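Long-range contacts in putative glycosyltransferase (GalT1) (Streptococcus parasanguinis, PDB 4PHR), which probably acts as a glycosyltransferase, this piece being its N-terminal GT-D-fold domain, which binds UDP, the nucleotide part of a sugar donor: residues Val31-Gly35 with Leu60-Leu64; Ile39-Thr43 with Tyr101-Tyr105; Ser20-Ile24 with Phe113-Ile119. One frame throughout, in Å; residues are numbered along the deposited sequence.

How the contacts relate
From the N terminus, the chain first runs through Ser20-Ile24 on helix 17-27, whose partner Phe113-Ile119 comes last, so contact 3 closes the longest loop and encloses the other two. Strand 30-33 and helix 36-42 follow, starting contacts 1 and 2. Contact 1 closes first, at helix 54-64, and contact 2 later, at helix 102-108; their segments alternate, so the two cross. They pack together, Met42 against Leu60 and Phe34, and Phe104 against Leu64. Contacts 1 and 3 meet beside the three-stranded sheet, where Thr117 OG1 bonds to Phe34 O and Thr117 O accepts from Arg33. Contacts 2 and 3 do not touch.

Contact 1 (Val31-Gly35 with Leu60-Leu64); sequences VVRFG and LQQIL. With UDP (uridine-5'-diphosphate), chain B.
With CG anti to its carbonyl carbon (chi1 -74°), Phe34 points its ring end-on at helix 54-64, and Leu64, whose CG lies anti to the backbone N, brings CD1 back over that ring. The methyl sits above the middle of one face, CD1 of Leu64 being 4.0 Å from the Phe34 centroid and 11° off the normal, a clear CH-pi contact. The far end of the ring meets the helix backbone itself: CZ of Phe34 is 3.5 Å from Leu60 O and 3.6 Å from Leu64 N, the two ends of one helical hydrogen bond. Leu60 O arrives at the ring edge, near its plane, where the slightly positive aromatic hydrogens probably suit a carbonyl oxygen. Ile63 CG2 also comes in at the edge, 4.0 Å from Phe34 CZ, and the same methyl lies 4.1 Å from Val32 CG1, so this one branch fills the angle between valine and ring.

This is the first half of a beta-alpha-beta crossover: strand 30-33 leads through helices 36-42 and 54-64 to the parallel neighbour, strand 72-76, and Val32 and Phe34 take the helix side of the chain. Arg33, between them, takes the other side and reaches the UDP diphosphate. Its guanidinium grips one beta-phosphate oxygen with two nitrogens, NH1 to O3B at 2.8 Å with a fairly straight N-H...O angle of 156°, and NH2 to O3B at 3.2 Å. A weak bond runs from NH2 to O2A on the alpha phosphate. Thr117 O also takes NH1, and Asp225 forms a salt bridge with NH2, which probably helps hold the group's orientation; Lys210, close to NH2, also bonds to UDP.

Contact 2 (Ile39-Thr43 with Tyr101-Tyr105); sequences IDLMT and YSEFY
Ile39 packs among three aromatic side chains, Tyr101, Phe104 and Tyr105. Its CB points at them and splits there into two branches. CG2, anti to the backbone N, is wedged between two ring faces: it stands over the centre of Tyr101, 3.6 Å from CG2 to that centroid and 12° off the normal, and over Phe104 nearer the rim, with 4.2 Å from CG2 to the Phe104 centroid. The other branch leaves by CG1, which lies 3.4 Å from Tyr105 OH; that hydroxyl has its polar partner in His97 NE2. A bend at chi2 (-53°) then brings the tip, CD1, to 3.8 Å from Phe104 CE2.

One turn of helix further on, Met42 meets the same phenylalanine. Its methyl CE is 3.6 Å from Phe104 CZ, while SD lies beside the ring edge, 5.2 Å from the centroid of Phe104. On the other flank Tyr101 stretches past Ile39 to Asp40, and its hydroxyl gives a short hydrogen bond, 2.6 Å from Tyr101 OH to Asp40 OD2. The carboxylate accepts with the lone pair that points away from its other oxygen, its plane turned 51° from the ring. Thr43 closes in beside the same ring, with OG1 and CG2 both against Tyr101 CE1.

Tyr101 occupies the break between helices 88-100 and 102-108, at the N-cap position of the second. Within the GT-D-fold domain, the end of helix 36-42 packs against this junction through the CH-pi contacts of Ile39 and the Met-aromatic contact of Met42.

Contact 3 (Ser20-Ile24 with Phe113-Ile119); sequences SLKYI and FYGSTFI
A helix side chain bonds directly to a strand backbone here: Ser20 OG accepts the backbone N-H of Ser116, 2.9 Å from Ser116 N to Ser20 OG and 152° at the hydrogen. The same hydroxyl donates to Leu15 O, so two hydrogen bonds hold it in a buried setting. It also rests on Gly115, 3.4 Å from Ser20 OG to Gly115 CA, and the backbones come near each other, their CA atoms 5.3 Å apart at Ser20 and Gly115.

Strand 115-116 is an outer strand of the three-stranded parallel sheet and bonds to strand 72-76. Helix 17-27 lies against it just before the chain turns into strand 30-33, on the far side of strand 72-76. Beyond Ser116 the strand gives way to a 3-10 segment, and an ST turn marks the change: Phe118 N donates to Ser116 OG, 3.0 Å between those atoms. That turn presents Ile119, whose CG2, anti to its carbonyl carbon, lies 3.8 Å from Ser20 CB. The longer branch goes the other way and meets Ile24 tip to tip, CD1 of Ile119 to CD1 of Ile24 at 4.1 Å. Ile119 also packs on Arg33, placing this apolar patch behind the UDP site.

At the other end, Tyr23 and Phe113 cross with their planes at 56°, Tyr23 CE2 resting 3.6 Å from Phe113 CZ. The tyrosine hydroxyl comes in the plane of the phenylalanine ring, at its edge, while its hydrogen bond goes to Asp69 O.

Contact 1 (Val31-Gly35 with Leu60-Leu64)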
loop_
_atom_site.group_PDB
_atom_site.type_symbol
_atom_site.label_atom_id
_atom_site.label_comp_id
_atom_site.label_asym_id
_atom_site.label_seq_id
_atom_site.Cartn_x
_atom_site.Cartn_y
_atom_site.Cartn_z
ATOM N N VAL A 31 4.784 7.916 2.853
ATOM C CA VAL A 31 5.129 6.818 1.970
ATOM C C VAL A 31 4.040 6.652 0.931
ATOM O O VAL A 31 2.865 6.531 1.279
ATOM C CB VAL A 31 5.261 5.479 2.731
ATOM C CG1 VAL A 31 5.675 4.363 1.760
ATOM C CG2 VAL A 31 6.263 5.600 3.861
ATOM N N VAL A 32 4.434 6.646 -0.342
ATOM C CA VAL A 32 3.515 6.315 -1.425
ATOM C C VAL A 32 4.081 5.104 -2.163
ATOM O O VAL A 32 5.279 5.050 -2.462
ATOM C CB VAL A 32 3.303 7.525 -2.374
ATOM C CG1 VAL A 32 4.609 7.976 -3.007
ATOM C CG2 VAL A 32 2.284 7.202 -3.435
ATOM N N ARG A 33 3.226 4.122 -2.444
ATOM C CA ARG A 33 3.682 2.880 -3.078
ATOM C C ARG A 33 3.059 2.709 -4.465
ATOM O O ARG A 33 1.854 2.854 -4.637
ATOM C CB ARG A 33 3.360 1.660 -2.203
ATOM C CG ARG A 33 3.905 1.706 -0.758
ATOM C CD ARG A 33 3.385 0.509 0.101
ATOM N NE ARG A 33 1.935 0.504 0.000
ATOM C CZ ARG A 33 1.206 -0.213 -0.851
ATOM N NH1 ARG A 33 1.752 -1.174 -1.603
ATOM N NH2 ARG A 33 -0.096 0.011 -0.915
ATOM N N PHE A 34 3.880 2.426 -5.466
ATOM C CA PHE A 34 3.358 2.129 -6.794
ATOM C C PHE A 34 3.404 0.628 -7.004
ATOM O O PHE A 34 4.466 0.018 -6.914
ATOM C CB PHE A 34 4.148 2.870 -7.881
ATOM C CG PHE A 34 3.842 4.331 -7.931
ATOM C CD1 PHE A 34 4.400 5.202 -7.008
ATOM C CD2 PHE A 34 2.954 4.829 -8.871
ATOM C CE1 PHE A 34 4.086 6.550 -7.041
ATOM C CE2 PHE A 34 2.647 6.166 -8.913
ATOM C CZ PHE A 34 3.208 7.028 -7.996
ATOM N N GLY A 35 2.241 0.035 -7.269
ATOM C CA GLY A 35 2.150 -1.380 -7.564
ATOM C C GLY A 35 1.740 -1.598 -9.003
ATOM O O GLY A 35 1.650 -0.650 -9.796
ATOM N N LEU A 60 -1.075 10.326 -10.663
ATOM C CA LEU A 60 -0.148 9.231 -10.386
ATOM C C LEU A 60 1.183 9.452 -11.108
ATOM O O LEU A 60 2.256 9.259 -10.527
ATOM C CB LEU A 60 -0.761 7.886 -10.777
ATOM C CG LEU A 60 -1.894 7.388 -9.869
ATOM C CD1 LEU A 60 -2.504 6.112 -10.435
ATOM C CD2 LEU A 60 -1.408 7.168 -8.442
ATOM N N GLN A 61 1.117 9.866 -12.371
ATOM C CA GLN A 61 2.338 10.135 -13.134
ATOM C C GLN A 61 3.150 11.267 -12.501
ATOM O O GLN A 61 4.378 11.197 -12.414
ATOM C CB GLN A 61 1.995 10.469 -14.589
ATOM C CG GLN A 61 1.497 9.275 -15.382
ATOM C CD GLN A 61 0.789 9.664 -16.670
ATOM O OE1 GLN A 61 0.454 10.829 -16.884
ATOM N NE2 GLN A 61 0.553 8.686 -17.533
ATOM N N GLN A 62 2.463 12.311 -12.055
ATOM C CA GLN A 62 3.133 13.423 -11.392
ATOM C C GLN A 62 3.806 12.980 -10.095
ATOM O O GLN A 62 4.942 13.346 -9.804
ATOM C CB GLN A 62 2.131 14.538 -11.096
ATOM C CG GLN A 62 1.586 15.221 -12.330
ATOM C CD GLN A 62 0.470 16.177 -12.004
ATOM O OE1 GLN A 62 -0.233 16.025 -10.998
ATOM N NE2 GLN A 62 0.299 17.181 -12.849
ATOM N N ILE A 63 3.098 12.181 -9.307
ATOM C CA ILE A 63 3.626 11.740 -8.026
ATOM C C ILE A 63 4.870 10.869 -8.218
ATOM O O ILE A 63 5.855 11.004 -7.488
ATOM C CB ILE A 63 2.542 11.014 -7.196
ATOM C CG1 ILE A 63 1.402 11.991 -6.868
ATOM C CG2 ILE A 63 3.142 10.427 -5.927
ATOM C CD1 ILE A 63 0.093 11.315 -6.542
ATOM N N LEU A 64 4.853 10.026 -9.244
ATOM C CA LEU A 64 5.985 9.143 -9.508
ATOM C C LEU A 64 7.261 9.933 -9.821
ATOM O O LEU A 64 8.369 9.441 -9.612
ATOM C CB LEU A 64 5.652 8.188 -10.655
ATOM C CG LEU A 64 6.730 7.176 -11.035
ATOM C CD1 LEU A 64 7.053 6.281 -9.842
ATOM C CD2 LEU A 64 6.277 6.357 -12.226
HETATM N N1 UDP B . -9.438 -0.037 -1.608
HETATM C C2 UDP B . -10.579 0.641 -1.252
HETATM N N3 UDP B . -11.217 1.436 -2.173
HETATM C C4 UDP B . -10.722 1.567 -3.448
HETATM C C5 UDP B . -9.561 0.885 -3.813
HETATM C C6 UDP B . -9.023 -0.024 -2.908
HETATM O O2 UDP B . -11.052 0.520 -0.122
HETATM O O4 UDP B . -11.316 2.317 -4.230
HETATM C "C1'" UDP B . -8.730 -0.815 -0.580
HETATM C "C2'" UDP B . -8.824 -2.317 -0.584
HETATM O "O2'" UDP B . -10.027 -2.742 0.022
HETATM C "C3'" UDP B . -7.609 -2.676 0.241
HETATM C "C4'" UDP B . -6.608 -1.598 -0.141
HETATM O "O4'" UDP B . -7.354 -0.559 -0.780
HETATM O "O3'" UDP B . -7.903 -2.548 1.615
HETATM C "C5'" UDP B . -5.522 -2.130 -1.069
HETATM O "O5'" UDP B . -4.676 -1.050 -1.443
HETATM P PA UDP B . -3.437 -1.243 -2.452
HETATM O O1A UDP B . -3.943 -1.599 -3.792
HETATM O O2A UDP B . -2.638 0.002 -2.359
HETATM O O3A UDP B . -2.687 -2.522 -1.800
HETATM P PB UDP B . -1.270 -3.262 -2.120
HETATM O O1B UDP B . -1.630 -4.529 -2.820
HETATM O O2B UDP B . -0.704 -3.512 -0.773
HETATM O O3B UDP B . -0.435 -2.365 -2.980
#

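Contact 2 (Ile39-Thr43 with Tyr101-Tyr105)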
loop_
_atom_site.group_PDB
_atom_site.type_symbol
_atom_site.label_atom_id
_atom_site.label_comp_id
_atom_site.label_asym_id
_atom_site.label_seq_id
_atom_site.Cartn_x
_atom_site.Cartn_y
_atom_site.Cartn_z
ATOM N N ILE A 39 0.508 1.174 -12.365
ATOM C CA ILE A 39 1.097 1.250 -13.700
ATOM C C ILE A 39 0.028 0.970 -14.760
ATOM O O ILE A 39 -0.036 1.660 -15.789
ATOM C CB ILE A 39 2.277 0.278 -13.879
ATOM C CG1 ILE A 39 3.221 0.325 -12.679
ATOM C CG2 ILE A 39 2.991 0.549 -15.187
ATOM C CD1 ILE A 39 3.707 1.686 -12.332
ATOM N N ASP A 40 -0.818 -0.027 -14.503
ATOM C CA ASP A 40 -1.934 -0.322 -15.401
ATOM C C ASP A 40 -2.797 0.928 -15.591
ATOM O O ASP A 40 -3.139 1.296 -16.717
ATOM C CB ASP A 40 -2.811 -1.446 -14.840
ATOM C CG ASP A 40 -2.141 -2.820 -14.893
ATOM O OD1 ASP A 40 -2.522 -3.692 -14.088
ATOM O OD2 ASP A 40 -1.251 -3.046 -15.742
ATOM N N LEU A 41 -3.156 1.580 -14.485
ATOM C CA LEU A 41 -3.984 2.784 -14.550
ATOM C C LEU A 41 -3.301 3.921 -15.301
ATOM O O LEU A 41 -3.921 4.577 -16.154
ATOM C CB LEU A 41 -4.336 3.269 -13.142
ATOM C CG LEU A 41 -5.527 2.645 -12.437
ATOM C CD1 LEU A 41 -5.445 2.954 -10.959
ATOM C CD2 LEU A 41 -6.804 3.202 -13.022
ATOM N N MET A 42 -2.038 4.178 -14.966
ATOM C CA MET A 42 -1.291 5.267 -15.609
ATOM C C MET A 42 -1.194 5.086 -17.120
ATOM O O MET A 42 -1.087 6.060 -17.860
ATOM C CB MET A 42 0.111 5.423 -15.006
ATOM C CG MET A 42 0.122 6.187 -13.680
ATOM S SD MET A 42 1.780 6.492 -13.040
ATOM C CE MET A 42 2.116 4.820 -12.583
ATOM N N THR A 43 -1.224 3.839 -17.580
ATOM C CA THR A 43 -1.103 3.554 -19.004
ATOM C C THR A 43 -2.455 3.306 -19.672
ATOM O O THR A 43 -2.516 2.906 -20.830
ATOM C CB THR A 43 -0.133 2.389 -19.274
ATOM O OG1 THR A 43 -0.625 1.194 -18.659
ATOM C CG2 THR A 43 1.257 2.705 -18.719
ATOM N N TYR A 101 5.943 -3.395 -19.304
ATOM C CA TYR A 101 6.117 -1.972 -19.061
ATOM C C TYR A 101 7.586 -1.553 -19.037
ATOM O O TYR A 101 7.961 -0.617 -18.331
ATOM C CB TYR A 101 5.450 -1.618 -17.741
ATOM C CG TYR A 101 3.952 -1.750 -17.790
ATOM C CD1 TYR A 101 3.200 -0.954 -18.646
ATOM C CD2 TYR A 101 3.284 -2.668 -16.987
ATOM C CE1 TYR A 101 1.819 -1.059 -18.697
ATOM C CE2 TYR A 101 1.900 -2.783 -17.028
ATOM C CZ TYR A 101 1.175 -1.972 -17.884
ATOM O OH TYR A 101 -0.201 -2.078 -17.927
ATOM N N SER A 102 8.419 -2.232 -19.822
ATOM C CA SER A 102 9.855 -1.970 -19.776
ATOM C C SER A 102 10.158 -0.522 -20.125
ATOM O O SER A 102 11.015 0.105 -19.506
ATOM C CB SER A 102 10.626 -2.921 -20.702
ATOM O OG SER A 102 10.253 -2.742 -22.055
ATOM N N GLU A 103 9.448 0.010 -21.111
ATOM C CA GLU A 103 9.691 1.374 -21.557
ATOM C C GLU A 103 9.321 2.352 -20.448
ATOM O O GLU A 103 10.005 3.350 -20.227
ATOM C CB GLU A 103 8.905 1.671 -22.836
ATOM C CG GLU A 103 9.103 3.079 -23.380
ATOM C CD GLU A 103 8.422 3.290 -24.721
ATOM O OE1 GLU A 103 8.016 2.288 -25.349
ATOM O OE2 GLU A 103 8.290 4.458 -25.150
ATOM N N PHE A 104 8.236 2.046 -19.745
ATOM C CA PHE A 104 7.787 2.868 -18.633
ATOM C C PHE A 104 8.834 2.862 -17.526
ATOM O O PHE A 104 9.258 3.916 -17.046
ATOM C CB PHE A 104 6.445 2.356 -18.108
ATOM C CG PHE A 104 5.841 3.215 -17.036
ATOM C CD1 PHE A 104 4.887 4.167 -17.351
ATOM C CD2 PHE A 104 6.225 3.070 -15.714
ATOM C CE1 PHE A 104 4.323 4.959 -16.367
ATOM C CE2 PHE A 104 5.661 3.861 -14.720
ATOM C CZ PHE A 104 4.710 4.804 -15.051
ATOM N N TYR A 105 9.269 1.669 -17.134
ATOM C CA TYR A 105 10.233 1.558 -16.050
ATOM C C TYR A 105 11.601 2.127 -16.417
ATOM O O TYR A 105 12.234 2.795 -15.606
ATOM C CB TYR A 105 10.356 0.112 -15.573
ATOM C CG TYR A 105 9.219 -0.310 -14.667
ATOM C CD1 TYR A 105 9.089 0.240 -13.395
ATOM C CD2 TYR A 105 8.279 -1.249 -15.080
ATOM C CE1 TYR A 105 8.057 -0.134 -12.558
ATOM C CE2 TYR A 105 7.236 -1.638 -14.241
ATOM C CZ TYR A 105 7.132 -1.068 -12.984
ATOM O OH TYR A 105 6.109 -1.439 -12.138
#

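Contact 3 (Ser20-Ile24 with Phe113-Ile119)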
loop_
_atom_site.group_PDB
_atom_site.type_symbol
_atom_site.label_atom_id
_atom_site.label_comp_id
_atom_site.label_asym_id
_atom_site.label_seq_id
_atom_site.Cartn_x
_atom_site.Cartn_y
_atom_site.Cartn_z
ATOM N N SER A 20 13.639 0.043 3.960
ATOM C CA SER A 20 12.607 1.058 3.740
ATOM C C SER A 20 12.041 1.547 5.061
ATOM O O SER A 20 11.838 2.744 5.259
ATOM C CB SER A 20 11.470 0.518 2.869
ATOM O OG SER A 20 11.866 0.493 1.515
ATOM N N LEU A 21 11.789 0.613 5.964
ATOM C CA LEU A 21 11.229 0.968 7.262
ATOM C C LEU A 21 12.196 1.823 8.083
ATOM O O LEU A 21 11.780 2.760 8.768
ATOM C CB LEU A 21 10.813 -0.289 8.023
ATOM C CG LEU A 21 9.563 -0.952 7.431
ATOM C CD1 LEU A 21 9.351 -2.350 8.003
ATOM C CD2 LEU A 21 8.316 -0.079 7.636
ATOM N N LYS A 22 13.491 1.516 8.006
ATOM C CA LYS A 22 14.485 2.313 8.725
ATOM C C LYS A 22 14.484 3.734 8.188
ATOM O O LYS A 22 14.584 4.699 8.944
ATOM C CB LYS A 22 15.886 1.706 8.593
ATOM C CG LYS A 22 16.072 0.417 9.368
ATOM C CD LYS A 22 17.356 -0.287 8.958
ATOM C CE LYS A 22 17.558 -1.563 9.752
ATOM N NZ LYS A 22 18.512 -2.487 9.073
ATOM N N TYR A 23 14.365 3.852 6.871
ATOM C CA TYR A 23 14.291 5.150 6.220
ATOM C C TYR A 23 13.081 5.952 6.704
ATOM O O TYR A 23 13.194 7.124 7.044
ATOM C CB TYR A 23 14.228 4.964 4.704
ATOM C CG TYR A 23 14.200 6.246 3.908
ATOM C CD1 TYR A 23 13.071 7.054 3.888
ATOM C CD2 TYR A 23 15.296 6.635 3.152
ATOM C CE1 TYR A 23 13.036 8.215 3.150
ATOM C CE2 TYR A 23 15.276 7.796 2.415
ATOM C CZ TYR A 23 14.148 8.586 2.414
ATOM O OH TYR A 23 14.122 9.741 1.674
ATOM N N ILE A 24 11.913 5.317 6.702
ATOM C CA ILE A 24 10.679 5.994 7.091
ATOM C C ILE A 24 10.764 6.519 8.524
ATOM O O ILE A 24 10.381 7.656 8.799
ATOM C CB ILE A 24 9.452 5.063 6.928
ATOM C CG1 ILE A 24 9.287 4.653 5.460
ATOM C CG2 ILE A 24 8.193 5.744 7.454
ATOM C CD1 ILE A 24 8.473 3.373 5.246
ATOM N N PHE A 113 17.164 6.134 -5.809
ATOM C CA PHE A 113 16.647 4.987 -5.070
ATOM C C PHE A 113 15.146 5.110 -4.891
ATOM O O PHE A 113 14.590 6.206 -4.975
ATOM C CB PHE A 113 17.310 4.872 -3.696
ATOM C CG PHE A 113 16.943 5.981 -2.753
ATOM C CD1 PHE A 113 17.695 7.146 -2.703
ATOM C CD2 PHE A 113 15.844 5.861 -1.912
ATOM C CE1 PHE A 113 17.354 8.169 -1.836
ATOM C CE2 PHE A 113 15.503 6.881 -1.042
ATOM C CZ PHE A 113 16.256 8.038 -1.005
ATOM N N TYR A 114 14.504 3.972 -4.644
ATOM C CA TYR A 114 13.085 3.918 -4.309
ATOM C C TYR A 114 12.917 3.087 -3.058
ATOM O O TYR A 114 13.766 2.253 -2.761
ATOM C CB TYR A 114 12.293 3.275 -5.455
ATOM C CG TYR A 114 12.294 4.116 -6.711
ATOM C CD1 TYR A 114 13.281 3.957 -7.676
ATOM C CD2 TYR A 114 11.319 5.087 -6.920
ATOM C CE1 TYR A 114 13.292 4.737 -8.824
ATOM C CE2 TYR A 114 11.314 5.863 -8.060
ATOM C CZ TYR A 114 12.308 5.689 -9.009
ATOM O OH TYR A 114 12.323 6.456 -10.148
ATOM N N GLY A 115 11.833 3.313 -2.321
ATOM C CA GLY A 115 11.458 2.404 -1.256
ATOM C C GLY A 115 10.769 1.184 -1.844
ATOM O O GLY A 115 10.547 1.120 -3.053
ATOM N N SER A 116 10.415 0.225 -0.991
ATOM C CA SER A 116 9.741 -0.987 -1.439
ATOM C C SER A 116 8.225 -0.934 -1.311
ATOM O O SER A 116 7.686 -0.741 -0.225
ATOM C CB SER A 116 10.232 -2.192 -0.640
ATOM O OG SER A 116 9.545 -3.364 -1.052
ATOM N N THR A 117 7.539 -1.159 -2.424
ATOM C CA THR A 117 6.088 -1.288 -2.437
ATOM C C THR A 117 5.647 -2.460 -1.565
ATOM O O THR A 117 4.502 -2.503 -1.086
ATOM C CB THR A 117 5.621 -1.420 -3.889
ATOM O OG1 THR A 117 5.803 -0.148 -4.500
ATOM C CG2 THR A 117 4.154 -1.860 -4.038
ATOM N N PHE A 118 6.555 -3.406 -1.334
ATOM C CA PHE A 118 6.234 -4.583 -0.530
ATOM C C PHE A 118 6.309 -4.355 0.984
ATOM O O PHE A 118 6.212 -5.306 1.756
ATOM C CB PHE A 118 7.078 -5.794 -0.953
ATOM C CG PHE A 118 6.921 -6.173 -2.401
ATOM C CD1 PHE A 118 5.796 -5.800 -3.127
ATOM C CD2 PHE A 118 7.909 -6.913 -3.039
ATOM C CE1 PHE A 118 5.662 -6.155 -4.463
ATOM C CE2 PHE A 118 7.782 -7.276 -4.372
ATOM C CZ PHE A 118 6.654 -6.906 -5.084
ATOM N N ILE A 119 6.456 -3.112 1.439
ATOM C CA ILE A 119 6.288 -2.884 2.876
ATOM C C ILE A 119 4.881 -3.292 3.333
ATOM O O ILE A 119 4.674 -3.594 4.511
ATOM C CB ILE A 119 6.615 -1.437 3.347
ATOM C CG1 ILE A 119 5.714 -0.404 2.681
ATOM C CG2 ILE A 119 8.087 -1.103 3.137
ATOM C CD1 ILE A 119 5.718 0.932 3.397
#